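Local coordinates for hypothetical protein AQ_1549 (Aquifex aeolicus, PDB 2EGT) that probably reduces peroxides, particularly organic hydroperoxides, through a cysteine-based mechanism as an OsmC-family peroxiredoxin, at residues L10-T15 / G28-N33; E84-A89 / K123-V128. One frame throughout, in Å; residues are numbered along the deposited sequence.

Contact 1. Residues L10-T15 / G28-N33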
loop_
_atom_site.group_PDB
_atom_site.type_symbol
_atom_site.label_atom_id
_atom_site.label_comp_id
_atom_site.label_asym_id
_atom_site.label_seq_id
_atom_site.Cartn_x
_atom_site.Cartn_y
_atom_site.Cartn_z
ATOM N N LEU A 10 -12.497 -9.011 9.925
ATOM C CA LEU A 10 -11.732 -10.218 10.223
ATOM C C LEU A 10 -12.240 -11.445 9.477
ATOM O O LEU A 10 -13.448 -11.673 9.384
ATOM C CB LEU A 10 -11.753 -10.523 11.727
ATOM C CG LEU A 10 -10.933 -9.662 12.692
ATOM C CD1 LEU A 10 -11.149 -10.164 14.117
ATOM C CD2 LEU A 10 -9.456 -9.719 12.327
ATOM N N SER A 11 -11.305 -12.226 8.941
ATOM C CA SER A 11 -11.630 -13.468 8.253
ATOM C C SER A 11 -11.078 -14.597 9.135
ATOM O O SER A 11 -11.523 -15.741 9.059
ATOM C CB SER A 11 -11.001 -13.498 6.856
ATOM O OG SER A 11 -9.619 -13.209 6.904
ATOM N N SER A 12 -10.101 -14.249 9.970
ATOM C CA SER A 12 -9.484 -15.173 10.921
ATOM C C SER A 12 -8.648 -14.325 11.876
ATOM O O SER A 12 -8.609 -13.100 11.741
ATOM C CB SER A 12 -8.602 -16.218 10.213
ATOM O OG SER A 12 -7.483 -15.626 9.585
ATOM N N GLU A 13 -7.983 -14.959 12.839
ATOM C CA GLU A 13 -7.177 -14.215 13.809
ATOM C C GLU A 13 -6.199 -13.232 13.162
ATOM O O GLU A 13 -5.358 -13.621 12.353
ATOM C CB GLU A 13 -6.407 -15.184 14.718
ATOM C CG GLU A 13 -7.297 -16.022 15.632
ATOM C CD GLU A 13 -7.634 -17.387 15.061
ATOM O OE1 GLU A 13 -7.581 -17.563 13.824
ATOM O OE2 GLU A 13 -7.969 -18.290 15.857
ATOM N N ALA A 14 -6.322 -11.956 13.529
ATOM C CA ALA A 14 -5.464 -10.895 13.013
ATOM C C ALA A 14 -5.329 -10.914 11.491
ATOM O O ALA A 14 -4.293 -10.524 10.945
ATOM C CB ALA A 14 -4.084 -10.992 13.655
ATOM N N THR A 15 -6.375 -11.357 10.810
ATOM C CA THR A 15 -6.354 -11.435 9.354
ATOM C C THR A 15 -7.642 -10.833 8.818
ATOM O O THR A 15 -8.732 -11.149 9.301
ATOM C CB THR A 15 -6.206 -12.896 8.904
ATOM O OG1 THR A 15 -5.024 -13.447 9.505
ATOM C CG2 THR A 15 -6.084 -12.985 7.388
ATOM N N GLY A 28 -3.065 -9.552 6.378
ATOM C CA GLY A 28 -2.864 -9.659 7.809
ATOM C C GLY A 28 -1.906 -10.787 8.135
ATOM O O GLY A 28 -1.162 -11.242 7.270
ATOM N N GLU A 29 -1.938 -11.255 9.378
ATOM C CA GLU A 29 -1.044 -12.318 9.819
ATOM C C GLU A 29 -1.155 -13.607 9.015
ATOM O O GLU A 29 -0.145 -14.254 8.744
ATOM C CB GLU A 29 -1.272 -12.606 11.306
ATOM C CG GLU A 29 -0.980 -11.418 12.213
ATOM C CD GLU A 29 0.503 -11.083 12.306
ATOM O OE1 GLU A 29 1.143 -10.858 11.258
ATOM O OE2 GLU A 29 1.028 -11.037 13.437
ATOM N N LYS A 30 -2.370 -13.983 8.627
ATOM C CA LYS A 30 -2.560 -15.202 7.850
ATOM C C LYS A 30 -2.973 -14.887 6.418
ATOM O O LYS A 30 -3.657 -15.678 5.773
ATOM C CB LYS A 30 -3.622 -16.092 8.496
ATOM C CG LYS A 30 -3.271 -16.596 9.885
ATOM C CD LYS A 30 -4.472 -17.324 10.467
ATOM C CE LYS A 30 -4.213 -17.852 11.857
ATOM N NZ LYS A 30 -5.445 -18.521 12.359
ATOM N N GLY A 31 -2.565 -13.719 5.933
ATOM C CA GLY A 31 -2.889 -13.324 4.576
ATOM C C GLY A 31 -1.683 -12.620 3.990
ATOM O O GLY A 31 -0.563 -12.816 4.463
ATOM N N LEU A 32 -1.900 -11.807 2.963
ATOM C CA LEU A 32 -0.805 -11.072 2.355
ATOM C C LEU A 32 -0.243 -10.114 3.407
ATOM O O LEU A 32 -0.984 -9.608 4.252
ATOM C CB LEU A 32 -1.312 -10.306 1.130
ATOM C CG LEU A 32 -1.815 -11.210 0.003
ATOM C CD1 LEU A 32 -2.548 -10.392 -1.041
ATOM C CD2 LEU A 32 -0.636 -11.950 -0.620
ATOM N N ASN A 33 1.065 -9.884 3.366
ATOM C CA ASN A 33 1.718 -9.005 4.330
ATOM C C ASN A 33 1.451 -7.540 4.003
ATOM O O ASN A 33 1.637 -7.107 2.869
ATOM C CB ASN A 33 3.225 -9.282 4.350
ATOM C CG ASN A 33 3.966 -8.391 5.321
ATOM O OD1 ASN A 33 4.499 -7.351 4.945
ATOM N ND2 ASN A 33 3.994 -8.792 6.588
#
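K30 lays its aliphatic chain across the side chains of S12 and T15, running over them at about a right angle to T15 before its amine reaches E13. Its CB packs 3.2 Å from OG1 of T15. Further along, its CD lies 3.6 Å from OG of S12. NZ then closes a salt bridge of 2.8 Å with OE1 of E13. The chain is fully extended beyond CG, which gives it the length to span the turn. E13 answers by bending at its second torsion (chi2 95°), and the amine meets the oxygen from above the carboxylate plane. Lysine and glutamate suit this solvent-facing edge of the contact because their methylenes can pack while their charged ends pair.

T15 is the pivot. With OG1 beside its own backbone N (chi1 -56°), the hydroxyl donates to the carbonyl O of E13 at 2.9 Å and accepts the backbone N-H of K30 at 2.8 Å, so one small side chain ties both loops together. Its methyl CG2 lies beside the peptide that joins K30 to G31.

The site is one end of a three-stranded antiparallel sheet. A classic beta bulge, S11 and S12 against T15, ends strand 3-12 at its turn, and a type I turn from G28 to G31 follows strand 23-28. T15 and G28 form a non-hydrogen-bonded antiparallel pair. G28 has a positive phi (138°) that glycine alone adopts easily, and its CA makes a CA-H...O contact of 3.6 Å with A14 O. Just beyond, E29 N donates to A14 O at 2.9 Å.

A14 sets its CB 3.4 Å from CG of E29, and Y51 of the second subunit packs on it as well. The carboxylate of E29 serves that subunit instead: its OE2 is hydrogen-bonded to H52 there.

Contact 2. Residues E84-A89 / K123-V128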
loop_
_atom_site.group_PDB
_atom_site.type_symbol
_atom_site.label_atom_id
_atom_site.label_comp_id
_atom_site.label_asym_id
_atom_site.label_seq_id
_atom_site.Cartn_x
_atom_site.Cartn_y
_atom_site.Cartn_z
ATOM N N GLU A 84 14.461 0.290 -2.648
ATOM C CA GLU A 84 15.166 0.236 -3.917
ATOM C C GLU A 84 14.151 -0.183 -4.967
ATOM O O GLU A 84 13.428 -1.166 -4.779
ATOM C CB GLU A 84 16.296 -0.795 -3.870
ATOM C CG GLU A 84 17.063 -0.897 -5.181
ATOM C CD GLU A 84 18.047 -2.055 -5.207
ATOM O OE1 GLU A 84 17.598 -3.220 -5.127
ATOM O OE2 GLU A 84 19.266 -1.799 -5.309
ATOM N N ILE A 85 14.092 0.563 -6.062
ATOM C CA ILE A 85 13.159 0.248 -7.131
ATOM C C ILE A 85 13.907 0.151 -8.448
ATOM O O ILE A 85 14.563 1.107 -8.869
ATOM C CB ILE A 85 12.064 1.334 -7.279
ATOM C CG1 ILE A 85 11.412 1.616 -5.925
ATOM C CG2 ILE A 85 11.012 0.866 -8.277
ATOM C CD1 ILE A 85 10.332 2.696 -5.972
ATOM N N LYS A 86 13.822 -1.003 -9.099
ATOM C CA LYS A 86 14.491 -1.178 -10.378
ATOM C C LYS A 86 13.459 -1.422 -11.476
ATOM O O LYS A 86 12.658 -2.354 -11.390
ATOM C CB LYS A 86 15.479 -2.348 -10.306
ATOM C CG LYS A 86 16.417 -2.433 -11.504
ATOM C CD LYS A 86 17.823 -2.845 -11.072
ATOM C CE LYS A 86 18.856 -2.553 -12.157
ATOM N NZ LYS A 86 20.259 -2.778 -11.681
ATOM N N TYR A 87 13.479 -0.568 -12.498
ATOM C CA TYR A 87 12.557 -0.677 -13.628
ATOM C C TYR A 87 13.284 -1.263 -14.829
ATOM O O TYR A 87 14.377 -0.814 -15.186
ATOM C CB TYR A 87 12.030 0.700 -14.042
ATOM C CG TYR A 87 11.303 1.472 -12.971
ATOM C CD1 TYR A 87 9.910 1.526 -12.947
ATOM C CD2 TYR A 87 12.007 2.175 -11.995
ATOM C CE1 TYR A 87 9.238 2.266 -11.982
ATOM C CE2 TYR A 87 11.346 2.915 -11.027
ATOM C CZ TYR A 87 9.962 2.958 -11.025
ATOM O OH TYR A 87 9.306 3.691 -10.061
ATOM N N VAL A 88 12.674 -2.252 -15.462
ATOM C CA VAL A 88 13.255 -2.863 -16.644
ATOM C C VAL A 88 12.189 -2.858 -17.732
ATOM O O VAL A 88 11.130 -3.448 -17.559
ATOM C CB VAL A 88 13.688 -4.321 -16.377
ATOM C CG1 VAL A 88 14.224 -4.941 -17.652
ATOM C CG2 VAL A 88 14.752 -4.360 -15.296
ATOM N N ALA A 89 12.461 -2.172 -18.839
ATOM C CA ALA A 89 11.514 -2.119 -19.948
ATOM C C ALA A 89 12.034 -3.006 -21.070
ATOM O O ALA A 89 13.204 -2.909 -21.456
ATOM C CB ALA A 89 11.351 -0.678 -20.439
ATOM N N LYS A 123 16.019 4.636 -3.836
ATOM C CA LYS A 123 17.159 4.334 -4.686
ATOM C C LYS A 123 16.585 3.728 -5.958
ATOM O O LYS A 123 16.237 2.548 -6.012
ATOM C CB LYS A 123 18.101 3.383 -3.946
ATOM C CG LYS A 123 18.617 4.046 -2.664
ATOM C CD LYS A 123 19.424 3.135 -1.764
ATOM C CE LYS A 123 19.870 3.910 -0.523
ATOM N NZ LYS A 123 20.659 3.077 0.430
ATOM N N ILE A 124 16.479 4.578 -6.974
ATOM C CA ILE A 124 15.899 4.228 -8.261
ATOM C C ILE A 124 16.905 3.983 -9.376
ATOM O O ILE A 124 17.833 4.763 -9.563
ATOM C CB ILE A 124 14.954 5.357 -8.738
ATOM C CG1 ILE A 124 13.940 5.690 -7.642
ATOM C CG2 ILE A 124 14.265 4.954 -10.032
ATOM C CD1 ILE A 124 13.077 4.525 -7.221
ATOM N N SER A 125 16.700 2.901 -10.120
ATOM C CA SER A 125 17.556 2.567 -11.251
ATOM C C SER A 125 16.659 1.996 -12.346
ATOM O O SER A 125 15.559 1.519 -12.068
ATOM C CB SER A 125 18.629 1.548 -10.846
ATOM O OG SER A 125 18.052 0.331 -10.414
ATOM N N TRP A 126 17.117 2.055 -13.589
ATOM C CA TRP A 126 16.323 1.551 -14.702
ATOM C C TRP A 126 17.210 1.057 -15.831
ATOM O O TRP A 126 18.374 1.446 -15.939
ATOM C CB TRP A 126 15.418 2.663 -15.231
ATOM C CG TRP A 126 16.196 3.852 -15.709
ATOM C CD1 TRP A 126 16.803 4.007 -16.924
ATOM C CD2 TRP A 126 16.509 5.026 -14.953
ATOM N NE1 TRP A 126 17.478 5.203 -16.970
ATOM C CE2 TRP A 126 17.315 5.848 -15.772
ATOM C CE3 TRP A 126 16.192 5.461 -13.660
ATOM C CZ2 TRP A 126 17.808 7.084 -15.340
ATOM C CZ3 TRP A 126 16.684 6.691 -13.229
ATOM C CH2 TRP A 126 17.483 7.487 -14.070
ATOM N N GLU A 127 16.652 0.203 -16.677
ATOM C CA GLU A 127 17.394 -0.324 -17.805
ATOM C C GLU A 127 16.452 -0.879 -18.853
ATOM O O GLU A 127 15.328 -1.282 -18.545
ATOM C CB GLU A 127 18.363 -1.412 -17.345
ATOM C CG GLU A 127 17.710 -2.548 -16.595
ATOM C CD GLU A 127 18.717 -3.579 -16.124
ATOM O OE1 GLU A 127 19.369 -4.206 -16.984
ATOM O OE2 GLU A 127 18.859 -3.757 -14.895
ATOM N N VAL A 128 16.923 -0.894 -20.095
ATOM C CA VAL A 128 16.140 -1.394 -21.211
ATOM C C VAL A 128 16.734 -2.673 -21.776
ATOM O O VAL A 128 17.951 -2.794 -21.943
ATOM C CB VAL A 128 16.067 -0.351 -22.350
ATOM C CG1 VAL A 128 15.339 -0.932 -23.549
ATOM C CG2 VAL A 128 15.359 0.902 -21.860
#
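Within the parallel pairing of strands 80-90 and 121-130, E84 lays its CG 3.6 Å from O of K123; its extended chain suits the exposed face it shares with K86 and V88. I85 follows on the other face, donating its N-H to K123 O and accepting from S125 N. Its side chain lies alongside that of I124, whose CD1 presses 3.3 Å from CB of I85, tighter than usual carbon packing; I42, I66 and L68 add to this apolar surround.

On the E84 face, K86 passes its CD 3.3 Å from OG of the small S125, and NZ forms a long salt bridge of 3.6 Å with OE2 of E127. E127 holds CG between its backbone N and carbonyl carbon (chi1 56°) and extends beyond it, which brings OE2 near the lysine. Y87 points inward: CE2 meets CG2 of I124 at 3.7 Å, the ring edge faces O of S125 in plane, and the hydroxyl is hydrogen-bonded to S46 of helix 34-56. V88 sets CG2 3.7 Å from CG of E127, that methylene packing on the valine. A89, small and buried, donates to E127 O.

Strand 121-130 is an edge strand, within this chain, of the OsmC-like domain's mixed sheet, with 80-90 between it and 60-72. Regular backbone bonding fixes the pair; the I85 and Y87 face packs against helices, while the other carries a long K86-E127 pair that probably adds less to the hold.

The two contacts lie on opposite sides of the chain's centre, their own centres about 32 Å apart and their nearest atoms about 15 Å, and they share no strand. Both are partly buried. Contact 1 sits at the outer end of the fold, its centre about 22 Å from that of the chain, joining a strand turn to the loop before helix 34-56 where the second subunit packs close by. Contact 2 is nearer, about 12 Å, within the mixed sheet and untouched by that subunit. Contact 1 combines one main-chain bond with a hydroxyl and a short salt bridge, whereas contact 2 relies on repeating main-chain bonds and apolar packing, its ion pair being long. Helix 34-56 connects the two regions.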